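Local coordinates for uncharacterized protein (Wolinella succinogenes, PDB 3JYG), which is of unknown function but belongs to the 6-pyruvoyl tetrahydropterin synthase family and carries a zinc ion held by three histidines, at residues 40-45 against 168-173; 12-17 against 76-81; 5-10 against 48-53. All blocks are in the same frame, centred on the assembly; numbering follows the deposited sequence.

In the fold
All three contacts lie in one mixed sheet built round neighbouring strands 3-17 and 40-52. Interactions 1 and 2 have centres about 10 Å apart and share the zinc ion: H40 and H42 come from interaction 1, H17 from interaction 2. They also touch directly, through the salt bridge of K45 NZ to D12 OD2 at 2.7 Å. Interaction 3 pairs the far ends of the same two strands, its centre about 21 Å from that of interaction 1 and 24 Å from that of interaction 2. It reaches interaction 1 through K45, whose NZ lies 3.0 Å from E10 OE1 in a second salt bridge.

Interaction 1 (40-45 against 168-173). With ZN (zinc ion), chain G.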
loop_
_atom_site.group_PDB
_atom_site.type_symbol
_atom_site.label_atom_id
_atom_site.label_comp_id
_atom_site.label_asym_id
_atom_site.label_seq_id
_atom_site.Cartn_x
_atom_site.Cartn_y
_atom_site.Cartn_z
ATOM N N HIS A 40 16.413 19.940 -7.786
ATOM C CA HIS A 40 16.564 18.473 -7.891
ATOM C C HIS A 40 15.371 17.890 -8.648
ATOM O O HIS A 40 14.717 18.593 -9.425
ATOM C CB HIS A 40 16.771 17.829 -6.491
ATOM C CG HIS A 40 15.625 18.031 -5.550
ATOM N ND1 HIS A 40 15.420 19.207 -4.867
ATOM C CD2 HIS A 40 14.620 17.194 -5.168
ATOM C CE1 HIS A 40 14.333 19.100 -4.118
ATOM N NE2 HIS A 40 13.842 17.877 -4.264
ATOM N N GLY A 41 15.101 16.613 -8.442
ATOM C CA GLY A 41 14.012 15.949 -9.144
ATOM C C GLY A 41 13.651 14.650 -8.465
ATOM O O GLY A 41 14.281 14.272 -7.452
ATOM N N HIS A 42 12.669 13.970 -9.065
ATOM C CA HIS A 42 12.019 12.788 -8.513
ATOM C C HIS A 42 11.347 11.970 -9.572
ATOM O O HIS A 42 10.971 12.493 -10.606
ATOM C CB HIS A 42 10.904 13.227 -7.580
ATOM C CG HIS A 42 11.409 13.875 -6.357
ATOM N ND1 HIS A 42 12.226 13.221 -5.457
ATOM C CD2 HIS A 42 11.255 15.135 -5.895
ATOM C CE1 HIS A 42 12.541 14.051 -4.487
ATOM N NE2 HIS A 42 11.944 15.206 -4.719
ATOM N N GLN A 43 11.204 10.675 -9.301
ATOM C CA GLN A 43 10.197 9.842 -9.940
ATOM C C GLN A 43 8.936 9.940 -9.063
ATOM O O GLN A 43 8.957 9.555 -7.908
ATOM C CB GLN A 43 10.712 8.387 -9.995
ATOM C CG GLN A 43 9.765 7.354 -10.562
ATOM C CD GLN A 43 9.406 7.604 -12.007
ATOM O OE1 GLN A 43 10.138 8.280 -12.742
ATOM N NE2 GLN A 43 8.276 7.057 -12.429
ATOM N N GLY A 44 7.867 10.497 -9.612
ATOM C CA GLY A 44 6.630 10.712 -8.884
ATOM C C GLY A 44 5.637 9.617 -9.212
ATOM O O GLY A 44 5.609 9.108 -10.339
ATOM N N LYS A 45 4.832 9.232 -8.237
ATOM C CA LYS A 45 3.705 8.359 -8.566
ATOM C C LYS A 45 2.410 8.904 -7.976
ATOM O O LYS A 45 2.348 9.155 -6.782
ATOM C CB LYS A 45 3.986 6.939 -8.083
ATOM C CG LYS A 45 2.857 5.932 -8.362
ATOM C CD LYS A 45 3.169 4.582 -7.626
ATOM C CE LYS A 45 4.395 3.902 -8.176
ATOM N NZ LYS A 45 4.003 3.300 -9.515
ATOM N N PHE A 168 0.405 10.854 -3.399
ATOM C CA PHE A 168 1.553 11.228 -4.227
ATOM C C PHE A 168 2.857 10.754 -3.573
ATOM O O PHE A 168 3.198 11.182 -2.450
ATOM C CB PHE A 168 1.542 12.717 -4.566
ATOM C CG PHE A 168 2.647 13.112 -5.513
ATOM C CD1 PHE A 168 2.544 12.829 -6.887
ATOM C CD2 PHE A 168 3.816 13.689 -5.026
ATOM C CE1 PHE A 168 3.611 13.151 -7.780
ATOM C CE2 PHE A 168 4.896 13.999 -5.915
ATOM C CZ PHE A 168 4.760 13.761 -7.290
ATOM N N LEU A 169 3.526 9.814 -4.255
ATOM C CA LEU A 169 4.794 9.263 -3.799
ATOM C C LEU A 169 5.939 10.110 -4.387
ATOM O O LEU A 169 6.085 10.260 -5.612
ATOM C CB LEU A 169 4.923 7.760 -4.165
ATOM C CG LEU A 169 4.065 6.630 -3.564
ATOM C CD1 LEU A 169 2.601 6.864 -3.759
ATOM C CD2 LEU A 169 4.406 5.242 -4.168
ATOM N N GLU A 170 6.702 10.724 -3.489
ATOM C CA GLU A 170 7.826 11.554 -3.840
ATOM C C GLU A 170 9.064 10.640 -4.093
ATOM O O GLU A 170 9.924 10.923 -4.947
ATOM C CB GLU A 170 8.111 12.455 -2.647
ATOM C CG GLU A 170 9.256 13.381 -2.807
ATOM C CD GLU A 170 9.605 14.023 -1.489
ATOM O OE1 GLU A 170 8.695 14.673 -0.886
ATOM O OE2 GLU A 170 10.770 13.870 -1.067
ATOM N N THR A 171 9.163 9.586 -3.274
ATOM C CA THR A 171 10.193 8.560 -3.408
ATOM C C THR A 171 9.542 7.185 -3.120
ATOM O O THR A 171 8.388 7.126 -2.650
ATOM C CB THR A 171 11.412 8.809 -2.465
ATOM O OG1 THR A 171 11.074 8.502 -1.108
ATOM C CG2 THR A 171 11.953 10.255 -2.570
ATOM N N PRO A 172 10.247 6.076 -3.418
ATOM C CA PRO A 172 9.565 4.836 -3.076
ATOM C C PRO A 172 9.388 4.769 -1.565
ATOM O O PRO A 172 8.522 4.053 -1.090
ATOM C CB PRO A 172 10.540 3.766 -3.557
ATOM C CG PRO A 172 11.916 4.430 -3.443
ATOM C CD PRO A 172 11.598 5.815 -3.984
ATOM N N LYS A 173 10.149 5.572 -0.830
ATOM C CA LYS A 173 10.143 5.499 0.616
ATOM C C LYS A 173 9.227 6.487 1.316
ATOM O O LYS A 173 9.034 6.387 2.511
ATOM C CB LYS A 173 11.557 5.762 1.148
ATOM C CG LYS A 173 11.976 4.830 2.201
ATOM C CD LYS A 173 12.512 3.569 1.526
ATOM C CE LYS A 173 12.576 2.366 2.477
ATOM N NZ LYS A 173 12.620 1.100 1.675
HETATM ZN ZN ZN G . 11.995 17.048 -3.516
HETATM O O HOH W 1 7.923 7.927 -6.273
HETATM O O HOH W 2 12.978 15.853 -1.707
HETATM O O HOH W 3 9.798 16.647 -2.406
#
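One face of the H42 imidazole is covered by E170: CG sits 3.8 Å from the ring centroid and 12° off the ring normal, a CH-pi contact almost over the centre. Water 2, a zinc ligand, lies in the plane of that ring at its edge, and at the edge of the H40 ring, also in plane, is H42 CE1. Beyond CG the E170 carboxylate is turned 44° against the imidazole, and the chain is extended, with CG anti to the backbone N (chi1 179°). This places OE2 3.0 Å from water 2, which donates to it, while OE1 is hydrogen-bonded to S141 OG. E170 is thus a second-shell residue, and its bond probably helps to position this zinc-bound water. H40 NE2 and H42 NE2 each bind zinc at 2.2 Å, and H17 completes the histidine trio, the zinc arrangement known from the 6-pyruvoyl tetrahydropterin synthase family. Away from the metal, segment 40-45 of strand 40-52 joins strand 162-169 at an antiparallel hydrogen-bonded pair, K45 with L169. L169 N donates to K45 O at 2.9 Å, and K45 N returns a bond to L169 O at 3.1 Å. On this pair's face the two side chains run alongside each other, K45 CD touching L169 CD2 at 3.7 Å, before the lysine bends at its last two torsions and NZ forms salt bridges with D12 and E10. F168 brings CZ to 3.9 Å from G44 CA, its ring meeting the glycine backbone obliquely. At E170 and T171, both facing S174, the chain forms a classic beta bulge and leaves the ladder.

Interaction 2 (12-17 against 76-81); sequences DFCYGH and VLDHRF. With ZN (zinc ion), chain G.
With CG anti to its backbone N (chi1 -176°), D78 swings its carboxylate to the backbone of strand 12-17, where OD1 takes the N-H of C14 at 2.9 Å. The bond is nearly straight, 168° at the hydrogen, and the oxygen is met almost along its C-O axis. F13 has its CG between the backbone N and the carbonyl carbon (chi1 68°), which lays the ring against L77: CB of the leucine stands over one face, 4.2 Å from the centroid, in a CH-pi contact. The other D78 oxygen, OD2, accepts a hydrogen bond from H79 ND1 at 2.7 Å, from above the carboxylate plane, so D78 holds both a backbone amide and its sequence neighbour. Backbone bonds continue the join. H79 N donates to C14 O at 2.8 Å, from within the type II turn L77 to R80 that links helix 67-77 to strand 80-84. G16 N then donates to R80 O at 2.8 Å as the two strands come side by side in parallel, G16 pairing with F81. There the F81 ring lies flat over the chain, with G16 C and H17 CA over the same face, the latter 4.0 Å from the centroid. Further on, H17 NE2 binds the zinc ion, alongside H40 and H42. D78 accepts one bond on each oxygen, which would help to stabilise its negative charge. The nearby carboxylate may raise the proton affinity of H79, an effect moderated by exposure, while the F81 face and the G16 bond probably help to set the backbone from which H17 reaches the metal.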
loop_
_atom_site.group_PDB
_atom_site.type_symbol
_atom_site.label_atom_id
_atom_site.label_comp_id
_atom_site.label_asym_id
_atom_site.label_seq_id
_atom_site.Cartn_x
_atom_site.Cartn_y
_atom_site.Cartn_z
ATOM N N ASP A 12 2.594 7.339 -13.286
ATOM C CA ASP A 12 3.995 7.678 -13.030
ATOM C C ASP A 12 4.483 8.823 -13.921
ATOM O O ASP A 12 4.004 8.973 -15.037
ATOM C CB ASP A 12 4.864 6.428 -13.280
ATOM C CG ASP A 12 4.423 5.249 -12.435
ATOM O OD1 ASP A 12 4.095 4.188 -12.999
ATOM O OD2 ASP A 12 4.354 5.381 -11.207
ATOM N N PHE A 13 5.419 9.638 -13.416
ATOM C CA PHE A 13 6.095 10.691 -14.190
ATOM C C PHE A 13 7.366 11.115 -13.481
ATOM O O PHE A 13 7.548 10.845 -12.298
ATOM C CB PHE A 13 5.214 11.938 -14.489
ATOM C CG PHE A 13 4.840 12.786 -13.254
ATOM C CD1 PHE A 13 3.863 12.343 -12.358
ATOM C CD2 PHE A 13 5.449 14.031 -13.013
ATOM C CE1 PHE A 13 3.486 13.093 -11.255
ATOM C CE2 PHE A 13 5.092 14.797 -11.879
ATOM C CZ PHE A 13 4.089 14.337 -11.013
ATOM N N CYS A 14 8.248 11.763 -14.225
ATOM C CA CYS A 14 9.504 12.306 -13.692
ATOM C C CYS A 14 9.449 13.818 -13.811
ATOM O O CYS A 14 8.904 14.329 -14.786
ATOM C CB CYS A 14 10.722 11.745 -14.460
ATOM S SG CYS A 14 10.699 9.967 -14.669
ATOM N N TYR A 15 10.020 14.531 -12.841
ATOM C CA TYR A 15 9.973 15.989 -12.883
ATOM C C TYR A 15 11.159 16.534 -12.104
ATOM O O TYR A 15 11.725 15.812 -11.305
ATOM C CB TYR A 15 8.647 16.525 -12.292
ATOM C CG TYR A 15 8.427 16.130 -10.825
ATOM C CD1 TYR A 15 8.114 14.800 -10.470
ATOM C CD2 TYR A 15 8.531 17.088 -9.793
ATOM C CE1 TYR A 15 7.920 14.428 -9.145
ATOM C CE2 TYR A 15 8.326 16.719 -8.451
ATOM C CZ TYR A 15 8.035 15.387 -8.132
ATOM O OH TYR A 15 7.797 15.000 -6.807
ATOM N N GLY A 16 11.492 17.804 -12.324
ATOM C CA GLY A 16 12.408 18.521 -11.411
ATOM C C GLY A 16 11.600 19.496 -10.553
ATOM O O GLY A 16 10.486 19.891 -10.931
ATOM N N HIS A 17 12.129 19.859 -9.384
ATOM C CA HIS A 17 11.512 20.900 -8.611
ATOM C C HIS A 17 12.492 21.358 -7.557
ATOM O O HIS A 17 13.627 20.841 -7.466
ATOM C CB HIS A 17 10.145 20.444 -8.002
ATOM C CG HIS A 17 10.240 19.657 -6.715
ATOM N ND1 HIS A 17 9.242 19.681 -5.762
ATOM C CD2 HIS A 17 11.191 18.818 -6.237
ATOM C CE1 HIS A 17 9.575 18.897 -4.752
ATOM N NE2 HIS A 17 10.757 18.366 -5.016
ATOM N N VAL A 76 1.383 17.113 -19.628
ATOM C CA VAL A 76 1.630 18.352 -18.882
ATOM C C VAL A 76 2.787 18.310 -17.881
ATOM O O VAL A 76 3.587 19.262 -17.849
ATOM C CB VAL A 76 0.337 18.916 -18.206
ATOM C CG1 VAL A 76 0.669 20.184 -17.358
ATOM C CG2 VAL A 76 -0.754 19.194 -19.317
ATOM N N LEU A 77 2.870 17.233 -17.085
ATOM C CA LEU A 77 3.837 17.143 -15.990
ATOM C C LEU A 77 5.086 16.318 -16.269
ATOM O O LEU A 77 6.125 16.605 -15.707
ATOM C CB LEU A 77 3.166 16.633 -14.705
ATOM C CG LEU A 77 1.890 17.374 -14.275
ATOM C CD1 LEU A 77 1.343 16.705 -13.029
ATOM C CD2 LEU A 77 2.200 18.838 -13.961
ATOM N N ASP A 78 5.013 15.318 -17.150
ATOM C CA ASP A 78 6.169 14.416 -17.299
ATOM C C ASP A 78 7.320 15.127 -17.997
ATOM O O ASP A 78 7.097 15.810 -18.987
ATOM C CB ASP A 78 5.811 13.154 -18.065
ATOM C CG ASP A 78 6.980 12.171 -18.129
ATOM O OD1 ASP A 78 7.527 11.764 -17.062
ATOM O OD2 ASP A 78 7.400 11.858 -19.275
ATOM N N HIS A 79 8.539 14.949 -17.475
ATOM C CA HIS A 79 9.726 15.578 -18.053
ATOM C C HIS A 79 9.680 17.090 -17.991
ATOM O O HIS A 79 10.093 17.776 -18.934
ATOM C CB HIS A 79 9.982 15.048 -19.488
ATOM C CG HIS A 79 10.650 13.701 -19.493
ATOM N ND1 HIS A 79 10.012 12.547 -19.084
ATOM C CD2 HIS A 79 11.928 13.344 -19.772
ATOM C CE1 HIS A 79 10.867 11.538 -19.119
ATOM N NE2 HIS A 79 12.033 11.992 -19.547
ATOM N N ARG A 80 9.155 17.622 -16.894
ATOM C CA ARG A 80 9.072 19.085 -16.741
ATOM C C ARG A 80 9.709 19.520 -15.424
ATOM O O ARG A 80 9.959 18.692 -14.549
ATOM C CB ARG A 80 7.620 19.539 -16.722
ATOM C CG ARG A 80 6.770 19.067 -17.876
ATOM C CD ARG A 80 7.088 19.780 -19.177
ATOM N NE ARG A 80 6.195 19.206 -20.202
ATOM C CZ ARG A 80 6.174 19.559 -21.475
ATOM N NH1 ARG A 80 6.937 20.553 -21.910
ATOM N NH2 ARG A 80 5.317 18.952 -22.302
ATOM N N PHE A 81 9.963 20.815 -15.277
ATOM C CA PHE A 81 10.360 21.356 -13.990
ATOM C C PHE A 81 9.166 22.169 -13.373
ATOM O O PHE A 81 8.694 23.172 -13.958
ATOM C CB PHE A 81 11.598 22.231 -14.152
ATOM C CG PHE A 81 12.169 22.749 -12.829
ATOM C CD1 PHE A 81 11.538 23.801 -12.149
ATOM C CD2 PHE A 81 13.364 22.237 -12.335
ATOM C CE1 PHE A 81 12.039 24.307 -10.925
ATOM C CE2 PHE A 81 13.914 22.728 -11.123
ATOM C CZ PHE A 81 13.220 23.783 -10.405
HETATM ZN ZN ZN G . 11.995 17.048 -3.516
HETATM O O HOH W 3 9.798 16.647 -2.406
HETATM O O HOH W 2 12.978 15.853 -1.707
#

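Interaction 3 (5-10 against 48-53); sequences YQIAKE and VHLESR
Backbone bonds between Y5, I7 and K9 on one strand and S52, L50 and V48 on the other make the ladder, three antiparallel hydrogen-bonded pairs with two bonds each. The bond from Y5 N to S52 O measures 3.0 Å and that from L50 N to I7 O 2.9 Å. Between them lie the non-hydrogen-bonded pairs Q6 with E51 and A8 with H49, where CA-H...O contacts such as A8 CA to V48 O (3.2 Å) add to the join. The short strand axes approach to 4.7 Å at 160°. This is the antiparallel pairing of neighbouring strands 3-17 and 40-52 in the mixed sheet; strand 162-169 follows beyond 48-53, and Y5 to K9 also pair with a strand of the third subunit, so the sheet continues across the interface. Among polar side chains, Q6 NE2 donates to E51 OE1 at 2.7 Å, using the oxygen's anti lone pair, with amide and carboxylate only 20° from coplanar. E51 CG lies anti to the backbone N (chi1 175°), and the extended chain carries OE1 to that amide. Q6 OE1 accepts from water 4, itself hydrogen-bonded to H49 ND1 at 2.8 Å, in the imidazole plane; H49 NE2 is bonded to E167. Of the remaining side-chain contacts, I7 CG1 meets L50 CB at 3.9 Å, and A8 CB lies obliquely to the H49 ring, 3.5 Å from ND1. At the Y5-S52 end the Y5 ring turns its edge toward the carbonyl oxygens of S52 and R53.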
loop_
_atom_site.group_PDB
_atom_site.type_symbol
_atom_site.label_atom_id
_atom_site.label_comp_id
_atom_site.label_asym_id
_atom_site.label_seq_id
_atom_site.Cartn_x
_atom_site.Cartn_y
_atom_site.Cartn_z
ATOM N N TYR A 5 -17.106 0.152 -2.083
ATOM C CA TYR A 5 -16.321 -0.388 -3.185
ATOM C C TYR A 5 -15.373 0.718 -3.621
ATOM O O TYR A 5 -15.794 1.872 -3.799
ATOM C CB TYR A 5 -17.230 -0.778 -4.344
ATOM C CG TYR A 5 -18.282 -1.797 -3.994
ATOM C CD1 TYR A 5 -19.599 -1.395 -3.714
ATOM C CD2 TYR A 5 -17.972 -3.137 -3.929
ATOM C CE1 TYR A 5 -20.581 -2.323 -3.354
ATOM C CE2 TYR A 5 -18.950 -4.089 -3.582
ATOM C CZ TYR A 5 -20.244 -3.659 -3.292
ATOM O OH TYR A 5 -21.218 -4.568 -2.988
ATOM N N GLN A 6 -14.100 0.391 -3.797
ATOM C CA GLN A 6 -13.141 1.393 -4.270
ATOM C C GLN A 6 -12.308 0.821 -5.421
ATOM O O GLN A 6 -12.150 -0.393 -5.510
ATOM C CB GLN A 6 -12.205 1.857 -3.144
ATOM C CG GLN A 6 -12.842 2.746 -2.075
ATOM C CD GLN A 6 -11.826 3.281 -1.038
ATOM O OE1 GLN A 6 -10.663 2.898 -1.051
ATOM N NE2 GLN A 6 -12.282 4.187 -0.144
ATOM N N ILE A 7 -11.800 1.683 -6.305
ATOM C CA ILE A 7 -10.762 1.256 -7.244
ATOM C C ILE A 7 -9.608 2.224 -7.078
ATOM O O ILE A 7 -9.835 3.346 -6.635
ATOM C CB ILE A 7 -11.236 1.159 -8.723
ATOM C CG1 ILE A 7 -11.881 2.470 -9.208
ATOM C CG2 ILE A 7 -12.182 -0.039 -8.878
ATOM C CD1 ILE A 7 -11.603 2.810 -10.705
ATOM N N ALA A 8 -8.383 1.795 -7.387
ATOM C CA ALA A 8 -7.249 2.683 -7.313
ATOM C C ALA A 8 -6.384 2.467 -8.536
ATOM O O ALA A 8 -6.150 1.306 -8.943
ATOM C CB ALA A 8 -6.440 2.383 -6.108
ATOM N N LYS A 9 -5.849 3.557 -9.073
ATOM C CA LYS A 9 -4.972 3.420 -10.220
ATOM C C LYS A 9 -3.792 4.354 -10.085
ATOM O O LYS A 9 -3.964 5.490 -9.644
ATOM C CB LYS A 9 -5.738 3.675 -11.519
ATOM C CG LYS A 9 -4.828 3.667 -12.748
ATOM C CD LYS A 9 -5.447 3.067 -14.016
ATOM C CE LYS A 9 -4.316 2.809 -15.022
ATOM N NZ LYS A 9 -4.840 2.663 -16.409
ATOM N N GLU A 10 -2.624 3.843 -10.490
ATOM C CA GLU A 10 -1.301 4.505 -10.422
ATOM C C GLU A 10 -0.929 5.187 -11.745
ATOM O O GLU A 10 -1.249 4.680 -12.849
ATOM C CB GLU A 10 -0.192 3.496 -10.038
ATOM C CG GLU A 10 -0.558 2.619 -8.807
ATOM C CD GLU A 10 0.603 1.773 -8.253
ATOM O OE1 GLU A 10 1.643 1.587 -8.934
ATOM O OE2 GLU A 10 0.476 1.294 -7.110
ATOM N N VAL A 48 -4.813 7.446 -7.525
ATOM C CA VAL A 48 -6.182 8.007 -7.423
ATOM C C VAL A 48 -7.133 6.932 -6.881
ATOM O O VAL A 48 -7.173 5.836 -7.431
ATOM C CB VAL A 48 -6.685 8.456 -8.826
ATOM C CG1 VAL A 48 -8.165 8.883 -8.792
ATOM C CG2 VAL A 48 -5.816 9.542 -9.355
ATOM N N HIS A 49 -7.860 7.228 -5.808
ATOM C CA HIS A 49 -8.815 6.275 -5.243
ATOM C C HIS A 49 -10.227 6.777 -5.482
ATOM O O HIS A 49 -10.547 7.935 -5.142
ATOM C CB HIS A 49 -8.563 6.074 -3.742
ATOM C CG HIS A 49 -7.192 5.579 -3.423
ATOM N ND1 HIS A 49 -6.932 4.259 -3.152
ATOM C CD2 HIS A 49 -6.007 6.231 -3.324
ATOM C CE1 HIS A 49 -5.644 4.122 -2.863
ATOM N NE2 HIS A 49 -5.058 5.306 -2.983
ATOM N N LEU A 50 -11.040 5.943 -6.137
ATOM C CA LEU A 50 -12.380 6.339 -6.531
ATOM C C LEU A 50 -13.283 5.391 -5.771
ATOM O O LEU A 50 -12.868 4.256 -5.519
ATOM C CB LEU A 50 -12.596 6.174 -8.042
ATOM C CG LEU A 50 -11.765 7.051 -8.999
ATOM C CD1 LEU A 50 -12.275 6.910 -10.443
ATOM C CD2 LEU A 50 -11.788 8.547 -8.537
ATOM N N GLU A 51 -14.491 5.846 -5.420
ATOM C CA GLU A 51 -15.388 5.118 -4.505
ATOM C C GLU A 51 -16.874 5.196 -4.883
ATOM O O GLU A 51 -17.359 6.245 -5.310
ATOM C CB GLU A 51 -15.158 5.677 -3.070
ATOM C CG GLU A 51 -16.060 5.130 -2.017
ATOM C CD GLU A 51 -15.793 5.692 -0.634
ATOM O OE1 GLU A 51 -14.775 5.329 -0.027
ATOM O OE2 GLU A 51 -16.630 6.474 -0.134
ATOM N N SER A 52 -17.601 4.094 -4.700
ATOM C CA SER A 52 -19.061 4.082 -4.837
ATOM C C SER A 52 -19.646 3.157 -3.774
ATOM O O SER A 52 -18.935 2.311 -3.182
ATOM C CB SER A 52 -19.498 3.577 -6.228
ATOM O OG SER A 52 -18.814 2.357 -6.526
ATOM N N ARG A 53 -20.955 3.303 -3.559
ATOM C CA ARG A 53 -21.632 2.420 -2.630
ATOM C C ARG A 53 -22.286 1.277 -3.347
ATOM O O ARG A 53 -22.782 0.381 -2.694
ATOM C CB ARG A 53 -22.665 3.180 -1.779
ATOM C CG ARG A 53 -22.125 4.469 -1.191
ATOM C CD ARG A 53 -20.903 4.242 -0.302
ATOM N NE ARG A 53 -20.615 5.437 0.495
ATOM C CZ ARG A 53 -21.108 5.671 1.713
ATOM N NH1 ARG A 53 -21.929 4.791 2.290
ATOM N NH2 ARG A 53 -20.788 6.797 2.347
HETATM O O HOH W 4 -8.675 2.137 -2.958
#